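Local coordinates for isochorismatase family protein family (Burkholderia thailandensis, PDB 3TXY) that is of unknown function but probably acts as a hydrolase, having the fold of the isochorismatase family, at residues 20-23 against 24-27; 135-138 against 139-143; 162-165 against 166-170; 170-174 against 175-179. All blocks are in the same frame, centred on the assembly; numbering follows the deposited sequence.

Contact 1 of 4, residues 20-23 against 24-27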
loop_
_atom_site.group_PDB
_atom_site.type_symbol
_atom_site.label_atom_id
_atom_site.label_comp_id
_atom_site.label_asym_id
_atom_site.label_seq_id
_atom_site.Cartn_x
_atom_site.Cartn_y
_atom_site.Cartn_z
ATOM N N ASP A 20 14.486 -6.241 -0.823
ATOM C CA ASP A 20 15.148 -6.314 0.495
ATOM C C ASP A 20 15.872 -7.645 0.749
ATOM O O ASP A 20 15.931 -8.118 1.882
ATOM C CB ASP A 20 14.171 -6.021 1.643
ATOM C CG ASP A 20 13.814 -4.557 1.749
ATOM O OD1 ASP A 20 14.573 -3.707 1.235
ATOM O OD2 ASP A 20 12.769 -4.250 2.345
ATOM N N LEU A 21 16.470 -8.207 -0.293
ATOM C CA LEU A 21 17.249 -9.438 -0.133
ATOM C C LEU A 21 18.675 -9.077 0.298
ATOM O O LEU A 21 19.677 -9.308 -0.412
ATOM C CB LEU A 21 17.158 -10.301 -1.380
ATOM C CG LEU A 21 15.730 -10.717 -1.768
ATOM C CD1 LEU A 21 15.767 -11.585 -3.033
ATOM C CD2 LEU A 21 15.028 -11.467 -0.644
ATOM N N GLN A 22 18.715 -8.502 1.497
ATOM C CA GLN A 22 19.906 -7.968 2.121
ATOM C C GLN A 22 20.222 -8.727 3.407
ATOM O O GLN A 22 19.329 -9.316 4.039
ATOM C CB GLN A 22 19.732 -6.470 2.391
ATOM C CG GLN A 22 18.681 -6.110 3.432
ATOM C CD GLN A 22 18.288 -4.652 3.350
ATOM O OE1 GLN A 22 17.730 -4.226 2.362
ATOM N NE2 GLN A 22 18.607 -3.889 4.370
ATOM N N ASN A 23 21.494 -8.711 3.800
ATOM C CA ASN A 23 21.961 -9.523 4.915
ATOM C C ASN A 23 21.089 -9.413 6.172
ATOM O O ASN A 23 20.783 -10.415 6.825
ATOM C CB ASN A 23 23.396 -9.139 5.279
ATOM C CG ASN A 23 24.388 -9.448 4.172
ATOM O OD1 ASN A 23 24.285 -10.480 3.501
ATOM N ND2 ASN A 23 25.379 -8.568 3.999
ATOM N N GLY A 24 20.683 -8.195 6.516
ATOM C CA GLY A 24 19.944 -7.970 7.749
ATOM C C GLY A 24 18.497 -8.456 7.744
ATOM O O GLY A 24 17.861 -8.518 8.784
ATOM N N ILE A 25 17.972 -8.767 6.569
ATOM C CA ILE A 25 16.577 -9.160 6.421
ATOM C C ILE A 25 16.459 -10.642 6.031
ATOM O O ILE A 25 15.586 -11.342 6.540
ATOM C CB ILE A 25 15.861 -8.194 5.437
ATOM C CG1 ILE A 25 15.826 -6.786 6.058
ATOM C CG2 ILE A 25 14.442 -8.664 5.094
ATOM C CD1 ILE A 25 15.459 -5.662 5.087
ATOM N N VAL A 26 17.356 -11.139 5.187
ATOM C CA VAL A 26 17.285 -12.555 4.805
ATOM C C VAL A 26 17.525 -13.514 5.984
ATOM O O VAL A 26 17.158 -14.683 5.902
ATOM C CB VAL A 26 18.212 -12.899 3.620
ATOM C CG1 VAL A 26 17.865 -12.041 2.416
ATOM C CG2 VAL A 26 19.682 -12.743 4.005
ATOM N N VAL A 27 18.141 -13.041 7.069
ATOM C CA VAL A 27 18.432 -13.906 8.228
ATOM C C VAL A 27 17.269 -13.969 9.223
ATOM O O VAL A 27 17.325 -14.708 10.215
ATOM C CB VAL A 27 19.685 -13.436 8.977
ATOM C CG1 VAL A 27 20.911 -13.639 8.089
ATOM C CG2 VAL A 27 19.513 -11.988 9.420
#

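Contact 2 of 4, residues 135-138 against 139-143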
loop_
_atom_site.group_PDB
_atom_site.type_symbol
_atom_site.label_atom_id
_atom_site.label_comp_id
_atom_site.label_asym_id
_atom_site.label_seq_id
_atom_site.Cartn_x
_atom_site.Cartn_y
_atom_site.Cartn_z
ATOM N N ALA A 135 9.322 -8.392 3.299
ATOM C CA ALA A 135 8.278 -9.352 3.661
ATOM C C ALA A 135 7.078 -9.200 2.722
ATOM O O ALA A 135 6.787 -8.124 2.227
ATOM C CB ALA A 135 7.828 -9.138 5.102
ATOM N N THR A 136 6.380 -10.299 2.495
ATOM C CA THR A 136 5.220 -10.339 1.606
ATOM C C THR A 136 4.255 -9.198 1.873
ATOM O O THR A 136 3.873 -8.482 0.949
ATOM C CB THR A 136 4.470 -11.673 1.754
ATOM O OG1 THR A 136 5.422 -12.749 1.653
ATOM C CG2 THR A 136 3.416 -11.821 0.661
ATOM N N ASN A 137 3.881 -9.019 3.133
ATOM C CA ASN A 137 2.893 -8.008 3.499
ATOM C C ASN A 137 3.416 -6.596 3.680
ATOM O O ASN A 137 2.631 -5.685 3.899
ATOM C CB ASN A 137 2.161 -8.384 4.793
ATOM C CG ASN A 137 1.779 -9.827 4.846
ATOM O OD1 ASN A 137 2.654 -10.696 4.994
ATOM N ND2 ASN A 137 0.477 -10.110 4.754
ATOM N N ILE A 138 4.731 -6.398 3.672
ATOM C CA ILE A 138 5.275 -5.095 4.010
ATOM C C ILE A 138 5.897 -4.480 2.748
ATOM O O ILE A 138 5.179 -3.879 1.956
ATOM C CB ILE A 138 6.246 -5.205 5.210
ATOM C CG1 ILE A 138 5.534 -5.811 6.424
ATOM C CG2 ILE A 138 6.896 -3.861 5.525
ATOM C CD1 ILE A 138 4.336 -5.026 6.970
ATOM N N GLY A 139 7.196 -4.677 2.523
ATOM C CA GLY A 139 7.862 -4.097 1.362
ATOM C C GLY A 139 7.341 -4.623 0.037
ATOM O O GLY A 139 7.188 -3.860 -0.926
ATOM N N VAL A 140 7.073 -5.926 -0.030
ATOM C CA VAL A 140 6.532 -6.516 -1.256
ATOM C C VAL A 140 5.145 -5.929 -1.544
ATOM O O VAL A 140 4.903 -5.386 -2.624
ATOM C CB VAL A 140 6.473 -8.046 -1.182
ATOM C CG1 VAL A 140 5.696 -8.606 -2.390
ATOM C CG2 VAL A 140 7.897 -8.617 -1.067
ATOM N N GLU A 141 4.250 -5.996 -0.565
ATOM C CA GLU A 141 2.869 -5.555 -0.785
ATOM C C GLU A 141 2.757 -4.061 -1.089
ATOM O O GLU A 141 1.997 -3.653 -1.967
ATOM C CB GLU A 141 1.989 -5.915 0.402
ATOM C CG GLU A 141 0.542 -5.457 0.230
ATOM C CD GLU A 141 -0.401 -6.132 1.199
ATOM O OE1 GLU A 141 -0.041 -7.210 1.735
ATOM O OE2 GLU A 141 -1.510 -5.582 1.421
ATOM N N SER A 142 3.495 -3.226 -0.352
ATOM C CA SER A 142 3.461 -1.778 -0.592
ATOM C C SER A 142 3.938 -1.445 -2.009
ATOM O O SER A 142 3.367 -0.576 -2.684
ATOM C CB SER A 142 4.304 -1.031 0.432
ATOM O OG SER A 142 3.628 -0.902 1.679
ATOM N N THR A 143 4.973 -2.148 -2.464
ATOM C CA THR A 143 5.461 -1.962 -3.823
ATOM C C THR A 143 4.407 -2.433 -4.830
ATOM O O THR A 143 4.158 -1.748 -5.843
ATOM C CB THR A 143 6.788 -2.738 -4.034
ATOM O OG1 THR A 143 7.757 -2.304 -3.056
ATOM C CG2 THR A 143 7.325 -2.512 -5.453
HETATM O O HOH W 1 9.280 -5.639 4.434
HETATM O O HOH W 2 -1.439 -8.452 3.653
#

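Contact 3 of 4, residues 162-165 against 166-170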
loop_
_atom_site.group_PDB
_atom_site.type_symbol
_atom_site.label_atom_id
_atom_site.label_comp_id
_atom_site.label_asym_id
_atom_site.label_seq_id
_atom_site.Cartn_x
_atom_site.Cartn_y
_atom_site.Cartn_z
ATOM N N SER A 162 8.212 -14.236 1.316
ATOM C CA SER A 162 7.971 -14.805 2.640
ATOM C C SER A 162 7.692 -13.717 3.660
ATOM O O SER A 162 7.999 -12.535 3.454
ATOM C CB SER A 162 9.137 -15.696 3.077
ATOM O OG SER A 162 9.255 -16.812 2.219
ATOM N N THR A 163 7.087 -14.129 4.760
ATOM C CA THR A 163 6.626 -13.193 5.776
ATOM C C THR A 163 6.580 -13.864 7.153
ATOM O O THR A 163 7.159 -14.938 7.334
ATOM C CB THR A 163 5.291 -12.542 5.340
ATOM O OG1 THR A 163 4.974 -11.461 6.212
ATOM C CG2 THR A 163 4.117 -13.543 5.269
ATOM N N TRP A 164 5.943 -13.224 8.131
ATOM C CA TRP A 164 6.108 -13.653 9.530
ATOM C C TRP A 164 5.202 -14.777 9.971
ATOM O O TRP A 164 5.407 -15.353 11.054
ATOM C CB TRP A 164 5.924 -12.469 10.484
ATOM C CG TRP A 164 4.542 -11.878 10.410
ATOM C CD1 TRP A 164 3.383 -12.330 11.025
ATOM C CD2 TRP A 164 4.126 -10.733 9.613
ATOM N NE1 TRP A 164 2.316 -11.549 10.692
ATOM C CE2 TRP A 164 2.693 -10.571 9.849
ATOM C CE3 TRP A 164 4.779 -9.835 8.782
ATOM C CZ2 TRP A 164 1.975 -9.553 9.275
ATOM C CZ3 TRP A 164 4.032 -8.818 8.200
ATOM C CH2 TRP A 164 2.664 -8.691 8.431
ATOM N N SER A 165 4.178 -15.092 9.188
ATOM C CA SER A 165 3.288 -16.198 9.524
ATOM C C SER A 165 2.631 -16.733 8.259
ATOM O O SER A 165 2.568 -16.041 7.226
ATOM C CB SER A 165 2.221 -15.761 10.542
ATOM O OG SER A 165 1.162 -15.035 9.922
ATOM N N THR A 166 2.186 -17.984 8.308
ATOM C CA THR A 166 1.509 -18.570 7.149
ATOM C C THR A 166 0.138 -17.909 6.955
ATOM O O THR A 166 -0.332 -17.785 5.830
ATOM C CB THR A 166 1.373 -20.108 7.259
ATOM O OG1 THR A 166 0.779 -20.450 8.513
ATOM C CG2 THR A 166 2.726 -20.771 7.152
ATOM N N ASP A 167 -0.491 -17.480 8.051
ATOM C CA ASP A 167 -1.765 -16.739 7.954
ATOM C C ASP A 167 -1.541 -15.436 7.156
ATOM O O ASP A 167 -2.371 -15.049 6.310
ATOM C CB ASP A 167 -2.327 -16.403 9.339
ATOM C CG ASP A 167 -3.076 -17.566 9.998
ATOM O OD1 ASP A 167 -3.303 -18.632 9.382
ATOM O OD2 ASP A 167 -3.488 -17.394 11.153
ATOM N N ALA A 168 -0.430 -14.746 7.426
ATOM C CA ALA A 168 -0.145 -13.486 6.716
ATOM C C ALA A 168 0.184 -13.730 5.262
ATOM O O ALA A 168 -0.273 -13.008 4.382
ATOM C CB ALA A 168 0.984 -12.726 7.384
ATOM N N GLN A 169 0.954 -14.775 4.993
ATOM C CA GLN A 169 1.240 -15.147 3.610
ATOM C C GLN A 169 -0.050 -15.401 2.862
ATOM O O GLN A 169 -0.282 -14.842 1.792
ATOM C CB GLN A 169 2.102 -16.390 3.555
ATOM C CG GLN A 169 2.462 -16.825 2.132
ATOM C CD GLN A 169 3.667 -16.085 1.565
ATOM O OE1 GLN A 169 4.083 -15.057 2.100
ATOM N NE2 GLN A 169 4.259 -16.644 0.495
ATOM N N THR A 170 -0.890 -16.249 3.438
ATOM C CA THR A 170 -2.140 -16.613 2.802
ATOM C C THR A 170 -3.055 -15.424 2.595
ATOM O O THR A 170 -3.654 -15.298 1.533
ATOM C CB THR A 170 -2.858 -17.740 3.574
ATOM O OG1 THR A 170 -2.042 -18.914 3.476
ATOM C CG2 THR A 170 -4.250 -18.022 2.958
#

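Contact 4 of 4, residues 170-174 against 175-179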
loop_
_atom_site.group_PDB
_atom_site.type_symbol
_atom_site.label_atom_id
_atom_site.label_comp_id
_atom_site.label_asym_id
_atom_site.label_seq_id
_atom_site.Cartn_x
_atom_site.Cartn_y
_atom_site.Cartn_z
ATOM N N THR A 170 -0.890 -16.249 3.438
ATOM C CA THR A 170 -2.140 -16.613 2.802
ATOM C C THR A 170 -3.055 -15.424 2.595
ATOM O O THR A 170 -3.654 -15.298 1.533
ATOM C CB THR A 170 -2.858 -17.740 3.574
ATOM O OG1 THR A 170 -2.042 -18.914 3.476
ATOM C CG2 THR A 170 -4.250 -18.022 2.958
ATOM N N PHE A 171 -3.153 -14.554 3.594
ATOM C CA PHE A 171 -3.974 -13.360 3.459
ATOM C C PHE A 171 -3.541 -12.510 2.262
ATOM O O PHE A 171 -4.355 -12.143 1.445
ATOM C CB PHE A 171 -3.948 -12.507 4.724
ATOM C CG PHE A 171 -4.924 -11.393 4.671
ATOM C CD1 PHE A 171 -4.558 -10.148 4.179
ATOM C CD2 PHE A 171 -6.244 -11.611 5.040
ATOM C CE1 PHE A 171 -5.495 -9.132 4.099
ATOM C CE2 PHE A 171 -7.181 -10.592 4.965
ATOM C CZ PHE A 171 -6.801 -9.355 4.488
ATOM N N ALA A 172 -2.248 -12.197 2.164
ATOM C CA ALA A 172 -1.755 -11.395 1.042
ATOM C C ALA A 172 -1.997 -12.116 -0.290
ATOM O O ALA A 172 -2.495 -11.532 -1.236
ATOM C CB ALA A 172 -0.260 -11.092 1.214
ATOM N N LEU A 173 -1.650 -13.402 -0.367
ATOM C CA LEU A 173 -1.711 -14.114 -1.642
ATOM C C LEU A 173 -3.120 -14.396 -2.129
ATOM O O LEU A 173 -3.342 -14.519 -3.333
ATOM C CB LEU A 173 -0.924 -15.436 -1.580
ATOM C CG LEU A 173 0.596 -15.374 -1.430
ATOM C CD1 LEU A 173 1.177 -16.782 -1.539
ATOM C CD2 LEU A 173 1.248 -14.449 -2.442
ATOM N N THR A 174 -4.070 -14.511 -1.204
ATOM C CA THR A 174 -5.441 -14.857 -1.561
ATOM C C THR A 174 -6.424 -13.677 -1.465
ATOM O O THR A 174 -7.393 -13.625 -2.252
ATOM C CB THR A 174 -5.956 -16.041 -0.719
ATOM O OG1 THR A 174 -6.113 -15.639 0.657
ATOM C CG2 THR A 174 -4.990 -17.218 -0.817
ATOM N N GLN A 175 -6.177 -12.733 -0.555
ATOM C CA GLN A 175 -7.150 -11.656 -0.302
ATOM C C GLN A 175 -6.776 -10.308 -0.948
ATOM O O GLN A 175 -7.661 -9.501 -1.199
ATOM C CB GLN A 175 -7.385 -11.443 1.201
ATOM C CG GLN A 175 -7.860 -12.668 1.964
ATOM C CD GLN A 175 -9.217 -13.165 1.526
ATOM O OE1 GLN A 175 -10.183 -12.396 1.429
ATOM N NE2 GLN A 175 -9.312 -14.469 1.280
ATOM N N ILE A 176 -5.488 -10.074 -1.195
ATOM C CA ILE A 176 -5.022 -8.795 -1.724
ATOM C C ILE A 176 -4.443 -8.903 -3.113
ATOM O O ILE A 176 -4.895 -8.247 -4.005
ATOM C CB ILE A 176 -3.943 -8.130 -0.833
ATOM C CG1 ILE A 176 -4.420 -8.007 0.619
ATOM C CG2 ILE A 176 -3.585 -6.757 -1.405
ATOM C CD1 ILE A 176 -5.665 -7.156 0.811
ATOM N N PHE A 177 -3.402 -9.703 -3.283
ATOM C CA PHE A 177 -2.668 -9.710 -4.538
ATOM C C PHE A 177 -3.512 -10.081 -5.769
ATOM O O PHE A 177 -3.309 -9.495 -6.829
ATOM C CB PHE A 177 -1.446 -10.604 -4.444
ATOM C CG PHE A 177 -0.391 -10.113 -3.483
ATOM C CD1 PHE A 177 -0.344 -8.788 -3.054
ATOM C CD2 PHE A 177 0.600 -10.982 -3.062
ATOM C CE1 PHE A 177 0.655 -8.368 -2.188
ATOM C CE2 PHE A 177 1.589 -10.568 -2.201
ATOM C CZ PHE A 177 1.627 -9.260 -1.765
ATOM N N PRO A 178 -4.441 -11.051 -5.639
ATOM C CA PRO A 178 -5.288 -11.372 -6.806
ATOM C C PRO A 178 -6.117 -10.187 -7.307
ATOM O O PRO A 178 -6.537 -10.195 -8.463
ATOM C CB PRO A 178 -6.196 -12.499 -6.289
ATOM C CG PRO A 178 -5.439 -13.107 -5.167
ATOM C CD PRO A 178 -4.742 -11.944 -4.506
ATOM N N LYS A 179 -6.347 -9.183 -6.458
ATOM C CA LYS A 179 -7.103 -7.998 -6.845
ATOM C C LYS A 179 -6.290 -6.896 -7.540
ATOM O O LYS A 179 -6.885 -5.991 -8.184
ATOM C CB LYS A 179 -7.823 -7.409 -5.637
ATOM C CG LYS A 179 -8.751 -8.404 -4.968
ATOM C CD LYS A 179 -9.204 -7.935 -3.613
ATOM C CE LYS A 179 -10.349 -8.793 -3.072
ATOM N NZ LYS A 179 -10.408 -8.834 -1.592
#

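Contact 1 of 4, residues 20-23 against 24-27
Ile25 carries CG1 beside its own backbone N (chi1 -65°) and continues almost fully extended to CD1, while Gln22 folds CG in between its backbone N and carbonyl carbon (chi1 67°); together these torsions lay the methyl over the glutamine amide. The setting is the loop that leaves the C-terminal end of strand 14-19, an inner strand of the parallel sheet, passes through an inverse gamma turn centred on Leu21 and winds into a short, weakly bonded helix. Ile25 CD1 lies 3.5 Å from Gln22 CD and nearly as close to the neighbouring CG, OE1 and NE2, which places it above the amide. The same methyl also reaches back along the chain to Asp20 CB at 3.7 Å. The glutamine's own hydrogen bonds, to Thr61 and to the carbonyl of Trp88, hold that amide still, and Asp20 is fixed in turn by Thr61 and a salt bridge to Lys106. In related hydrolases, an aspartate after the first strand and a lysine like these belong to the active site, so the turn probably helps to shape the equivalent pocket. The backbone is tied by one forked acceptor: Gln22 O receives Ile25 N at 2.9 Å from above its carbonyl plane and Val26 N at the same distance, almost head-on. Val26 stands on the other flank, its CG1 3.7 Å from Leu21 CA and near Leu21 CD2, and both residues go on to pack against Ile134. At the end of the turn, Val27 CG2 comes within 3.3 Å of Asn23 O.

Contact 2 of 4, residues 135-138 against 139-143
Ala135 and Gly139 share a water: each backbone N donates to it at 3.0 Å, so the amide of the N-cap residue and one from the turn that follows converge on one oxygen. The peptide before Ala135 is cis, and Ala135 is the N-cap of helix 136-149. In cysteine hydrolases of this superfamily the amides at these two positions form the oxyanion hole and the second residue is the nucleophilic cysteine; here that position is a glycine, as in isochorismatases of the phenazine and siderophore pathways. The water is thus consistent with the place of a polarised substrate oxygen. Behind it, Ala135 O takes Ile138 N and, across a wider pi-type turn, Val140 N at 3.2 Å, the two donors coming from opposite faces of the carbonyl. Ile138 O receives Ser142 N at 2.9 Å, and Gly139 O is gripped twice, by Thr143 N and by Thr143 OG1 at 2.7 Å. On another side of the helix, Glu141 starts with CG anti to its backbone N (chi1 179°) and runs out extended, so that OE1 lies 3.5 Å from Asn137 CA. A second water joins the pair, accepting from Asn137 ND2 and donating to Glu141 OE1; Asn137 OD1 is bonded to Thr163 OG1, and ND2 also to Ala168 O. Arg145 pairs with Glu141 OE2, and Arg145 of the second subunit bonds Asn137 O and Ser142 OG. The helix links strands 128-134 and 153-162 in a beta-alpha-beta crossover, Val140 resting on Val161 and Thr136 on Ala172 and Phe177 of helix 166-180.

Contact 3 of 4, residues 162-165 against 166-170
Ser165 is the N-cap of helix 166-180: its OG accepts from Ala168 N at 3.0 Å, while its carbonyl O starts the regular helical bonding by accepting from Gln169 N at 3.0 Å. The side-chain bond is possible because chi1 of 79° tucks OG between the backbone N and the carbonyl carbon, facing the first turn. Beside the cap, Thr163 sends its methyl to the helix while OG1 turns to Asn137; CG2 comes within 3.4 Å of Gln169 N and 3.5 Å of Gln169 OE1. The glutamine bends sharply at chi2 (84°), bringing its amide back over the loop, where OE1 meets Thr136 and NE2 the carbonyl of Val161. Ala168 CB sits over one face of the Trp164 indole, 4.0 Å from the centroid of the five-membered ring, a CH-pi contact displaced toward the rim. The indole also takes part in the dimer interface, in a cation-pi contact with Lys179 of the second subunit. Chemically, the cap gives Ala168 N an acceptor in the opening turn, and the bonds of Thr163 OG1 and Gln169 OE1 tie the loop and the start of this helix to helix 136-149.

Contact 4 of 4, residues 170-174 against 175-179
Ala172 O is gripped by two amides of the following turn, Phe177 N at 2.9 Å, nearly straight, and Ile176 N in a weaker bond of 3.3 Å. The five-residue reach of the first bond marks a wider pi-type turn within helix 166-180, the helix that crosses over between strands 153-162 and 182-184. Just beyond it comes Pro178, which has no N-H to offer the preceding turn; its ring lies against Leu173 O instead. The helix kinks there, and the axes of 170-174 and 175-179 diverge by 22°. On the side facing the sheet, the Phe177 ring has Ala172 CB over one face, 4.2 Å from the centroid, and Leu173 CD2 at its edge, 3.6 Å from CD2 of the ring; Leu173 and Phe177 continue onto Val183. On the side facing the second subunit, Phe171 takes CG anti to its backbone N (chi1 -172°), which carries the ring out along the flank of the helix, beside Gln175 and Ile176. Gln175 CB then stands almost exactly over the ring centre, 3.9 Å away, with Ile176 CG1 meeting the ring obliquely at CE1. Phe171 also stacks on Phe171 of the second subunit, so this face belongs to the dimer interface. Exposed Thr174 points OG1 back to Thr170 O at 2.6 Å, joining Thr174 N there from the opposite face of the carbonyl. A turn further on, the extended Lys179 side chain reaches back along the helix, and its NZ donates to Gln175 O, 2.9 Å away and in the plane of that carbonyl.

Each contact is local, and from the N terminus they come in series, with none enclosing or crossing another. Contact 1 closes the turn after the first strand, its centre about 14 Å from that of contact 2, and the two do not touch. Contact 2 opens helix 136-149 after the fourth strand; contact 3 does the same for helix 166-180 after the fifth, and contact 4 follows directly, sharing Thr170. The two helices are tied side by side: contacts 2 and 3 through polar side chains, contacts 2 and 4 through packing of Thr136, Asn137 and Glu141 against Ala172, Ile176 and Phe177. Contacts 2, 3 and 4 also face the second subunit, whereas contact 1 stays within its own chain.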